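Local coordinates for tyrosine-protein phosphatase YwqE (Bacillus subtilis, PDB 3QY7) that removes phosphate from phosphotyrosine residues of proteins, including YwqD, YwqF and Ssb, as a manganese-dependent hydrolase, at residues His5-Pro10 and Ile38-His43; Met25-Val30 and Glu69-His74; Gly157-Ile162 and Ile237-Pro242. One frame throughout, in Å; residues are numbered along the deposited sequence.

Contact 1 of 3, residues His5-Pro10 and Ile38-His43. With FE (Fe (III) ion), chain C.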
loop_
_atom_site.group_PDB
_atom_site.type_symbol
_atom_site.label_atom_id
_atom_site.label_comp_id
_atom_site.label_asym_id
_atom_site.label_seq_id
_atom_site.Cartn_x
_atom_site.Cartn_y
_atom_site.Cartn_z
ATOM N N HIS A 5 -3.566 -0.182 -1.580
ATOM C CA HIS A 5 -2.680 0.843 -2.159
ATOM C C HIS A 5 -2.945 0.879 -3.662
ATOM O O HIS A 5 -2.689 -0.097 -4.356
ATOM C CB HIS A 5 -1.217 0.473 -1.834
ATOM C CG HIS A 5 -0.185 1.446 -2.331
ATOM N ND1 HIS A 5 1.103 1.432 -1.844
ATOM C CD2 HIS A 5 -0.240 2.467 -3.221
ATOM C CE1 HIS A 5 1.811 2.381 -2.443
ATOM N NE2 HIS A 5 1.018 3.029 -3.272
ATOM N N CYS A 6 -3.488 1.991 -4.154
ATOM C CA CYS A 6 -3.937 2.049 -5.548
ATOM C C CYS A 6 -4.159 3.492 -5.973
ATOM O O CYS A 6 -4.728 4.296 -5.228
ATOM C CB CYS A 6 -5.236 1.260 -5.694
ATOM S SG CYS A 6 -5.673 0.919 -7.405
ATOM N N HIS A 7 -3.699 3.826 -7.172
ATOM C CA HIS A 7 -3.798 5.182 -7.670
ATOM C C HIS A 7 -4.863 5.247 -8.745
ATOM O O HIS A 7 -4.619 5.626 -9.900
ATOM C CB HIS A 7 -2.409 5.649 -8.118
ATOM C CG HIS A 7 -1.411 5.618 -7.010
ATOM N ND1 HIS A 7 -1.121 6.730 -6.248
ATOM C CD2 HIS A 7 -0.696 4.598 -6.481
ATOM C CE1 HIS A 7 -0.226 6.399 -5.331
ATOM N NE2 HIS A 7 0.037 5.111 -5.437
ATOM N N ILE A 8 -6.078 4.863 -8.336
ATOM C CA ILE A 8 -7.237 4.790 -9.219
ATOM C C ILE A 8 -8.000 6.122 -9.342
ATOM O O ILE A 8 -8.703 6.330 -10.328
ATOM C CB ILE A 8 -8.196 3.630 -8.814
ATOM C CG1 ILE A 8 -9.182 3.307 -9.945
ATOM C CG2 ILE A 8 -8.930 3.964 -7.510
ATOM C CD1 ILE A 8 -9.930 1.996 -9.713
ATOM N N LEU A 9 -7.864 7.017 -8.361
ATOM C CA LEU A 9 -8.541 8.313 -8.446
ATOM C C LEU A 9 -7.929 9.160 -9.566
ATOM O O LEU A 9 -6.704 9.237 -9.688
ATOM C CB LEU A 9 -8.508 9.061 -7.112
ATOM C CG LEU A 9 -9.269 8.379 -5.975
ATOM C CD1 LEU A 9 -9.159 9.165 -4.676
ATOM C CD2 LEU A 9 -10.753 8.094 -6.325
ATOM N N PRO A 10 -8.788 9.774 -10.382
ATOM C CA PRO A 10 -8.321 10.516 -11.551
ATOM C C PRO A 10 -7.841 11.921 -11.219
ATOM O O PRO A 10 -8.376 12.565 -10.302
ATOM C CB PRO A 10 -9.578 10.607 -12.410
ATOM C CG PRO A 10 -10.690 10.718 -11.390
ATOM C CD PRO A 10 -10.263 9.777 -10.283
ATOM N N ILE A 38 -8.843 0.624 -1.454
ATOM C CA ILE A 38 -8.600 1.859 -0.731
ATOM C C ILE A 38 -7.766 2.746 -1.660
ATOM O O ILE A 38 -6.602 2.432 -1.951
ATOM C CB ILE A 38 -7.869 1.646 0.601
ATOM C CG1 ILE A 38 -8.622 0.629 1.460
ATOM C CG2 ILE A 38 -7.719 2.979 1.328
ATOM C CD1 ILE A 38 -7.881 0.266 2.796
ATOM N N ALA A 39 -8.370 3.814 -2.162
ATOM C CA ALA A 39 -7.620 4.741 -3.026
ATOM C C ALA A 39 -6.596 5.444 -2.179
ATOM O O ALA A 39 -6.905 5.900 -1.070
ATOM C CB ALA A 39 -8.526 5.732 -3.679
ATOM N N THR A 40 -5.348 5.491 -2.671
ATOM C CA THR A 40 -4.255 6.104 -1.913
ATOM C C THR A 40 -3.493 7.103 -2.784
ATOM O O THR A 40 -2.295 6.889 -3.059
ATOM C CB THR A 40 -3.276 5.065 -1.376
ATOM O OG1 THR A 40 -2.779 4.270 -2.459
ATOM C CG2 THR A 40 -3.969 4.150 -0.381
ATOM N N PRO A 41 -4.179 8.177 -3.224
ATOM C CA PRO A 41 -3.469 9.206 -3.996
ATOM C C PRO A 41 -2.336 9.791 -3.156
ATOM O O PRO A 41 -2.441 9.842 -1.922
ATOM C CB PRO A 41 -4.536 10.272 -4.237
ATOM C CG PRO A 41 -5.538 10.089 -3.138
ATOM C CD PRO A 41 -5.557 8.596 -2.891
ATOM N N HIS A 42 -1.259 10.230 -3.812
ATOM C CA HIS A 42 -0.203 10.888 -3.081
ATOM C C HIS A 42 -0.795 12.123 -2.409
ATOM O O HIS A 42 -1.600 12.744 -2.954
ATOM C CB HIS A 42 1.012 11.272 -3.985
ATOM C CG HIS A 42 1.741 10.099 -4.562
ATOM N ND1 HIS A 42 2.769 9.460 -3.918
ATOM C CD2 HIS A 42 1.585 9.463 -5.731
ATOM C CE1 HIS A 42 3.182 8.454 -4.647
ATOM N NE2 HIS A 42 2.476 8.424 -5.757
ATOM N N HIS A 43 -0.373 12.441 -1.196
ATOM C CA HIS A 43 -0.956 13.598 -0.509
ATOM C C HIS A 43 -0.519 14.924 -1.145
ATOM O O HIS A 43 -1.251 15.910 -1.086
ATOM C CB HIS A 43 -0.690 13.557 0.995
ATOM C CG HIS A 43 0.704 13.937 1.372
ATOM N ND1 HIS A 43 0.991 15.047 2.136
ATOM C CD2 HIS A 43 1.892 13.353 1.091
ATOM C CE1 HIS A 43 2.297 15.134 2.308
ATOM N NE2 HIS A 43 2.870 14.119 1.681
HETATM FE FE FE C . 1.882 4.300 -4.747
HETATM O O HOH W 1 3.653 3.764 -4.443
#
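C6 and T40 join the loops that follow strands 2-3 and 36-38, neighbours in the parallel sheet of a TIM-barrel phosphatase of the PHP-like type. H5 and H7 form the H-x-H pair of its metal site. At the tight centre of the contact, the amide of T40 gives an almost straight hydrogen bond to C6 O at 2.9 Å (N-H...O 177°). T40 OG1 returns the link by accepting C6 N at 2.9 Å. The hydroxyl gets there because chi1 of 56° sets it between the backbone N and the carbonyl carbon of T40. The same oxygen lies 3.2 Å from H5 CD2 and sits above one face of the H7 ring, near its rim, while the carbonyl oxygen of T40 comes within 3.1 Å of H7 CE1, and so one threonine touches both iron-binding histidines.

Away from the metal the packing is apolar. L9 sets its branch point on A39, CG to CB 3.6 Å, while its CD1 meets the ring of P41; the leucine also touches V55 and A58 of helix 52-68.

The looser side is at H42, which is partly exposed. It lies beside H7 with planes 25° apart, but the rings are slid past each other and barely overlap, their centroids 4.8 Å apart. H42 belongs to the neighbouring magnesium site with D14 and H196, and a phosphate ion is bound beside it. Of the iron-binding rings, H5 ND1 is satisfied by Q161 and H7 ND1 is hydrogen-bonded to D13. E80 and D194 are further ligands of this iron. H5 NE2 and H7 NE2 each reach the iron at 2.1 Å, and water 1 binds it at 1.9 Å.

Contact 2 of 3, residues Met25-Val30 and Glu69-His74; sequences MARAAV and EDIPLH
I71 lays its CD1 methyl against the aliphatic part of R27, 3.8 Å from R27 CG, and the two side chains cross at about a right angle. With CG anti to its carbonyl carbon (chi1 -67°) and the chain extended from CG to NE, R27 runs past that methyl, and its NE also touches I71 CD1. The other branch of the isoleucine, CG2, turns to V30 and lies 3.9 Å from V30 CG2, with A26 CB alongside. V30 CG2 is also 3.7 Å from P72 O and packs on L73 CB, so one methyl meets three successive residues of the loop. Deeper in, L73 CD1 rests on A29 CB at 4.0 Å.

These contacts join helix 19-31, in the outer helical layer of the TIM barrel, to the link from helix 52-68 into strand 74-76. The link leaves its helix through a Schellman motif at D70 and then makes an inverse gamma turn centred on P72, closed by L73 N to I71 O (2.9 Å). I37 of strand 36-38 touches A29 and L73, and L66 of helix 52-68 touches A26, I71 and L73.

Beyond I71 the contact turns polar, between the partly exposed R27 and E69. R27 NH2 and E69 OE1 form only a long salt bridge of 4.0 Å, with the guanidinium and carboxylate planes nearly perpendicular; each group has another partner, E24 for R27 and R65 for E69. Water 2, in the guanidinium plane at its edge, links R27 to the main chain of E69 instead, accepting from R27 NH2 at 3.1 Å and donating to E69 O at 2.7 Å.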
loop_
_atom_site.group_PDB
_atom_site.type_symbol
_atom_site.label_atom_id
_atom_site.label_comp_id
_atom_site.label_asym_id
_atom_site.label_seq_id
_atom_site.Cartn_x
_atom_site.Cartn_y
_atom_site.Cartn_z
ATOM N N MET A 25 -9.257 0.746 -14.975
ATOM C CA MET A 25 -8.546 0.144 -13.858
ATOM C C MET A 25 -9.504 -0.640 -12.984
ATOM O O MET A 25 -9.175 -1.741 -12.541
ATOM C CB MET A 25 -7.802 1.205 -13.035
ATOM C CG MET A 25 -6.648 1.845 -13.804
ATOM S SD MET A 25 -5.921 3.262 -12.944
ATOM C CE MET A 25 -5.122 2.489 -11.537
ATOM N N ALA A 26 -10.690 -0.076 -12.735
ATOM C CA ALA A 26 -11.682 -0.779 -11.934
ATOM C C ALA A 26 -12.091 -2.131 -12.551
ATOM O O ALA A 26 -12.191 -3.134 -11.837
ATOM C CB ALA A 26 -12.883 0.092 -11.716
ATOM N N ARG A 27 -12.300 -2.148 -13.871
ATOM C CA ARG A 27 -12.670 -3.388 -14.554
ATOM C C ARG A 27 -11.561 -4.429 -14.383
ATOM O O ARG A 27 -11.837 -5.607 -14.123
ATOM C CB ARG A 27 -12.981 -3.162 -16.040
ATOM C CG ARG A 27 -14.228 -2.348 -16.299
ATOM C CD ARG A 27 -14.697 -2.443 -17.747
ATOM N NE ARG A 27 -15.891 -1.622 -17.949
ATOM C CZ ARG A 27 -15.927 -0.497 -18.663
ATOM N NH1 ARG A 27 -14.834 -0.051 -19.276
ATOM N NH2 ARG A 27 -17.065 0.182 -18.773
ATOM N N ALA A 28 -10.312 -3.983 -14.490
ATOM C CA ALA A 28 -9.168 -4.887 -14.321
ATOM C C ALA A 28 -9.105 -5.426 -12.902
ATOM O O ALA A 28 -8.847 -6.615 -12.692
ATOM C CB ALA A 28 -7.891 -4.193 -14.667
ATOM N N ALA A 29 -9.336 -4.544 -11.925
ATOM C CA ALA A 29 -9.377 -4.932 -10.521
ATOM C C ALA A 29 -10.402 -6.030 -10.287
ATOM O O ALA A 29 -10.112 -7.030 -9.641
ATOM C CB ALA A 29 -9.666 -3.711 -9.621
ATOM N N VAL A 30 -11.589 -5.864 -10.870
ATOM C CA VAL A 30 -12.655 -6.823 -10.686
ATOM C C VAL A 30 -12.256 -8.173 -11.299
ATOM O O VAL A 30 -12.487 -9.220 -10.688
ATOM C CB VAL A 30 -13.971 -6.304 -11.294
ATOM C CG1 VAL A 30 -14.975 -7.427 -11.470
ATOM C CG2 VAL A 30 -14.573 -5.198 -10.411
ATOM N N GLU A 69 -21.734 2.504 -14.439
ATOM C CA GLU A 69 -21.151 1.565 -15.380
ATOM C C GLU A 69 -21.362 0.093 -15.023
ATOM O O GLU A 69 -20.839 -0.788 -15.707
ATOM C CB GLU A 69 -19.644 1.839 -15.527
ATOM C CG GLU A 69 -19.259 3.249 -16.028
ATOM C CD GLU A 69 -19.801 3.600 -17.413
ATOM O OE1 GLU A 69 -20.093 2.685 -18.214
ATOM O OE2 GLU A 69 -19.947 4.812 -17.691
ATOM N N ASP A 70 -22.093 -0.165 -13.936
ATOM C CA ASP A 70 -22.387 -1.520 -13.468
ATOM C C ASP A 70 -21.141 -2.342 -13.114
ATOM O O ASP A 70 -21.068 -3.545 -13.391
ATOM C CB ASP A 70 -23.238 -2.282 -14.493
ATOM C CG ASP A 70 -24.039 -3.397 -13.856
ATOM O OD1 ASP A 70 -24.510 -3.206 -12.717
ATOM O OD2 ASP A 70 -24.169 -4.483 -14.464
ATOM N N ILE A 71 -20.178 -1.680 -12.487
ATOM C CA ILE A 71 -18.919 -2.324 -12.078
ATOM C C ILE A 71 -18.936 -2.581 -10.564
ATOM O O ILE A 71 -19.077 -1.638 -9.782
ATOM C CB ILE A 71 -17.698 -1.473 -12.478
ATOM C CG1 ILE A 71 -17.680 -1.263 -14.002
ATOM C CG2 ILE A 71 -16.393 -2.140 -11.953
ATOM C CD1 ILE A 71 -16.732 -0.180 -14.484
ATOM N N PRO A 72 -18.801 -3.861 -10.140
ATOM C CA PRO A 72 -18.921 -4.189 -8.710
ATOM C C PRO A 72 -17.607 -3.933 -7.965
ATOM O O PRO A 72 -16.914 -4.860 -7.571
ATOM C CB PRO A 72 -19.279 -5.676 -8.730
ATOM C CG PRO A 72 -18.673 -6.186 -10.007
ATOM C CD PRO A 72 -18.629 -5.063 -10.977
ATOM N N LEU A 73 -17.278 -2.668 -7.795
ATOM C CA LEU A 73 -16.112 -2.273 -7.042
ATOM C C LEU A 73 -16.401 -1.082 -6.148
ATOM O O LEU A 73 -16.981 -0.166 -6.595
ATOM C CB LEU A 73 -14.978 -1.926 -7.969
ATOM C CG LEU A 73 -13.681 -1.689 -7.198
ATOM C CD1 LEU A 73 -12.777 -2.749 -7.292
ATOM C CD2 LEU A 73 -13.056 -0.380 -7.392
ATOM N N HIS A 74 -15.946 -1.121 -4.907
ATOM C CA HIS A 74 -16.157 -0.015 -3.960
ATOM C C HIS A 74 -14.818 0.612 -3.608
ATOM O O HIS A 74 -13.883 -0.092 -3.211
ATOM C CB HIS A 74 -16.869 -0.567 -2.716
ATOM C CG HIS A 74 -17.212 0.444 -1.656
ATOM N ND1 HIS A 74 -17.575 1.749 -1.921
ATOM C CD2 HIS A 74 -17.339 0.292 -0.316
ATOM C CE1 HIS A 74 -17.860 2.364 -0.788
ATOM N NE2 HIS A 74 -17.734 1.500 0.198
HETATM O O HOH W 2 -19.079 -1.765 -17.549
#

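Contact 3 of 3, residues Gly157-Ile162 and Ile237-Pro242; sequences GAASQI and IFRQPP
R239 turns the edge of its guanidinium group toward the backbone of A158, whose carbonyl oxygen lies near the guanidinium plane. The flat group reaches that carbonyl because the side chain bends at chi3 (88°). NH2 is placed 2.4 Å from A158 O, a hydrogen bond in the model, though so short and so bent (N-H...O 131°) that its exact length is doubtful. G157 O stands obliquely to the same group, 3.4 Å from R239 NH2, and V154 O accepts a weak bond from that nitrogen. G157 ends helix 148-155 in a Schellman motif, so the positive group sits beside carbonyls at a helix C-terminus, where it would probably be favoured.

Next to the arginine, I237 points its CD1 at the methyl of A159, 3.8 Å from A159 CB, while R239 NH1 passes the same methyl at 4.1 Å. F190 of the adjacent strand also packs on I237. The chain after helix 219-232 thus crosses the beginning of strand 159-163, an interior strand, between strands 131-135 and 190-192, of the parallel, helix-flanked array of a TIM barrel.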
loop_
_atom_site.group_PDB
_atom_site.type_symbol
_atom_site.label_atom_id
_atom_site.label_comp_id
_atom_site.label_asym_id
_atom_site.label_seq_id
_atom_site.Cartn_x
_atom_site.Cartn_y
_atom_site.Cartn_z
ATOM N N GLY A 157 7.526 -2.386 15.486
ATOM C CA GLY A 157 6.068 -2.276 15.411
ATOM C C GLY A 157 5.474 -1.820 14.090
ATOM O O GLY A 157 4.254 -1.825 13.931
ATOM N N ALA A 158 6.329 -1.464 13.136
ATOM C CA ALA A 158 5.867 -1.045 11.813
ATOM C C ALA A 158 5.379 -2.262 11.061
ATOM O O ALA A 158 5.835 -3.382 11.282
ATOM C CB ALA A 158 6.994 -0.386 11.042
ATOM N N ALA A 159 4.403 -2.032 10.189
ATOM C CA ALA A 159 4.032 -3.036 9.188
ATOM C C ALA A 159 4.554 -2.600 7.831
ATOM O O ALA A 159 4.954 -1.451 7.647
ATOM C CB ALA A 159 2.496 -3.174 9.148
ATOM N N SER A 160 4.538 -3.509 6.856
ATOM C CA SER A 160 4.879 -3.093 5.492
ATOM C C SER A 160 4.044 -3.801 4.422
ATOM O O SER A 160 3.480 -4.872 4.661
ATOM C CB SER A 160 6.389 -3.227 5.205
ATOM O OG SER A 160 6.751 -4.538 4.827
ATOM N N GLN A 161 4.006 -3.182 3.256
ATOM C CA GLN A 161 3.176 -3.633 2.140
ATOM C C GLN A 161 4.046 -3.775 0.895
ATOM O O GLN A 161 4.663 -2.807 0.430
ATOM C CB GLN A 161 2.025 -2.634 1.933
ATOM C CG GLN A 161 1.353 -2.723 0.552
ATOM C CD GLN A 161 1.933 -1.740 -0.435
ATOM O OE1 GLN A 161 2.124 -0.567 -0.125
ATOM N NE2 GLN A 161 2.167 -2.202 -1.673
ATOM N N ILE A 162 4.076 -4.997 0.372
ATOM C CA ILE A 162 4.804 -5.326 -0.841
ATOM C C ILE A 162 3.907 -5.112 -2.053
ATOM O O ILE A 162 2.679 -5.175 -1.949
ATOM C CB ILE A 162 5.354 -6.766 -0.788
ATOM C CG1 ILE A 162 6.514 -6.935 -1.774
ATOM C CG2 ILE A 162 4.251 -7.831 -0.977
ATOM C CD1 ILE A 162 7.683 -7.589 -1.122
ATOM N N ILE A 237 -3.767 -6.554 12.684
ATOM C CA ILE A 237 -3.246 -7.505 11.700
ATOM C C ILE A 237 -2.460 -8.642 12.354
ATOM O O ILE A 237 -1.989 -8.512 13.501
ATOM C CB ILE A 237 -2.353 -6.820 10.635
ATOM C CG1 ILE A 237 -1.240 -5.994 11.294
ATOM C CG2 ILE A 237 -3.196 -5.916 9.729
ATOM C CD1 ILE A 237 -0.004 -5.798 10.402
ATOM N N PHE A 238 -2.318 -9.745 11.617
ATOM C CA PHE A 238 -1.566 -10.898 12.092
ATOM C C PHE A 238 -0.126 -10.804 11.635
ATOM O O PHE A 238 0.165 -10.509 10.466
ATOM C CB PHE A 238 -2.184 -12.212 11.617
ATOM C CG PHE A 238 -3.622 -12.397 12.025
ATOM C CD1 PHE A 238 -4.506 -13.067 11.188
ATOM C CD2 PHE A 238 -4.088 -11.912 13.256
ATOM C CE1 PHE A 238 -5.837 -13.256 11.562
ATOM C CE2 PHE A 238 -5.418 -12.087 13.630
ATOM C CZ PHE A 238 -6.290 -12.763 12.772
ATOM N N ARG A 239 0.775 -11.064 12.571
ATOM C CA ARG A 239 2.198 -10.978 12.307
ATOM C C ARG A 239 2.872 -12.273 12.709
ATOM O O ARG A 239 2.442 -12.962 13.640
ATOM C CB ARG A 239 2.818 -9.807 13.089
ATOM C CG ARG A 239 2.158 -8.462 12.806
ATOM C CD ARG A 239 2.451 -7.423 13.885
ATOM N NE ARG A 239 3.673 -6.703 13.584
ATOM C CZ ARG A 239 3.746 -5.448 13.144
ATOM N NH1 ARG A 239 2.669 -4.691 12.961
ATOM N NH2 ARG A 239 4.934 -4.946 12.896
ATOM N N GLN A 240 3.938 -12.597 11.989
ATOM C CA GLN A 240 4.837 -13.673 12.385
ATOM C C GLN A 240 6.140 -13.020 12.894
ATOM O O GLN A 240 6.413 -11.842 12.585
ATOM C CB GLN A 240 5.086 -14.634 11.213
ATOM C CG GLN A 240 3.839 -15.385 10.705
ATOM C CD GLN A 240 3.241 -16.359 11.712
ATOM O OE1 GLN A 240 2.014 -16.475 11.822
ATOM N NE2 GLN A 240 4.095 -17.066 12.447
ATOM N N PRO A 241 6.935 -13.761 13.694
ATOM C CA PRO A 241 8.119 -13.128 14.261
ATOM C C PRO A 241 9.076 -12.654 13.170
ATOM O O PRO A 241 9.488 -13.460 12.322
ATOM C CB PRO A 241 8.751 -14.237 15.116
ATOM C CG PRO A 241 7.684 -15.255 15.316
ATOM C CD PRO A 241 6.835 -15.184 14.074
ATOM N N PRO A 242 9.411 -11.350 13.170
ATOM C CA PRO A 242 10.303 -10.816 12.150
ATOM C C PRO A 242 11.697 -11.409 12.266
ATOM O O PRO A 242 12.135 -11.775 13.369
ATOM C CB PRO A 242 10.344 -9.313 12.450
ATOM C CG PRO A 242 9.891 -9.185 13.856
ATOM C CD PRO A 242 8.933 -10.300 14.094
#

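In the fold
Contacts 1 and 2 lie 15 Å apart between centres and meet directly: I8 of contact 1 packs on M25 and A26 of helix 19-31, with I8 CD1 3.7 Å from A26 N, so the metal-binding loop packs on the same helix as the link of contact 2. Their segments alternate along the chain. Contact 3 comes later in sequence and lies across the chain's centre, about 22 Å from contact 1 and 29 Å from contact 2 between centres. Its strand runs to the iron site: Q161 OE1 is 2.8 Å from H5 ND1, a probable hydrogen bond. Contact 1 holds metal ligands, whereas strand 159-163 of contact 3 supplies a second-shell glutamine, two residues beyond A159.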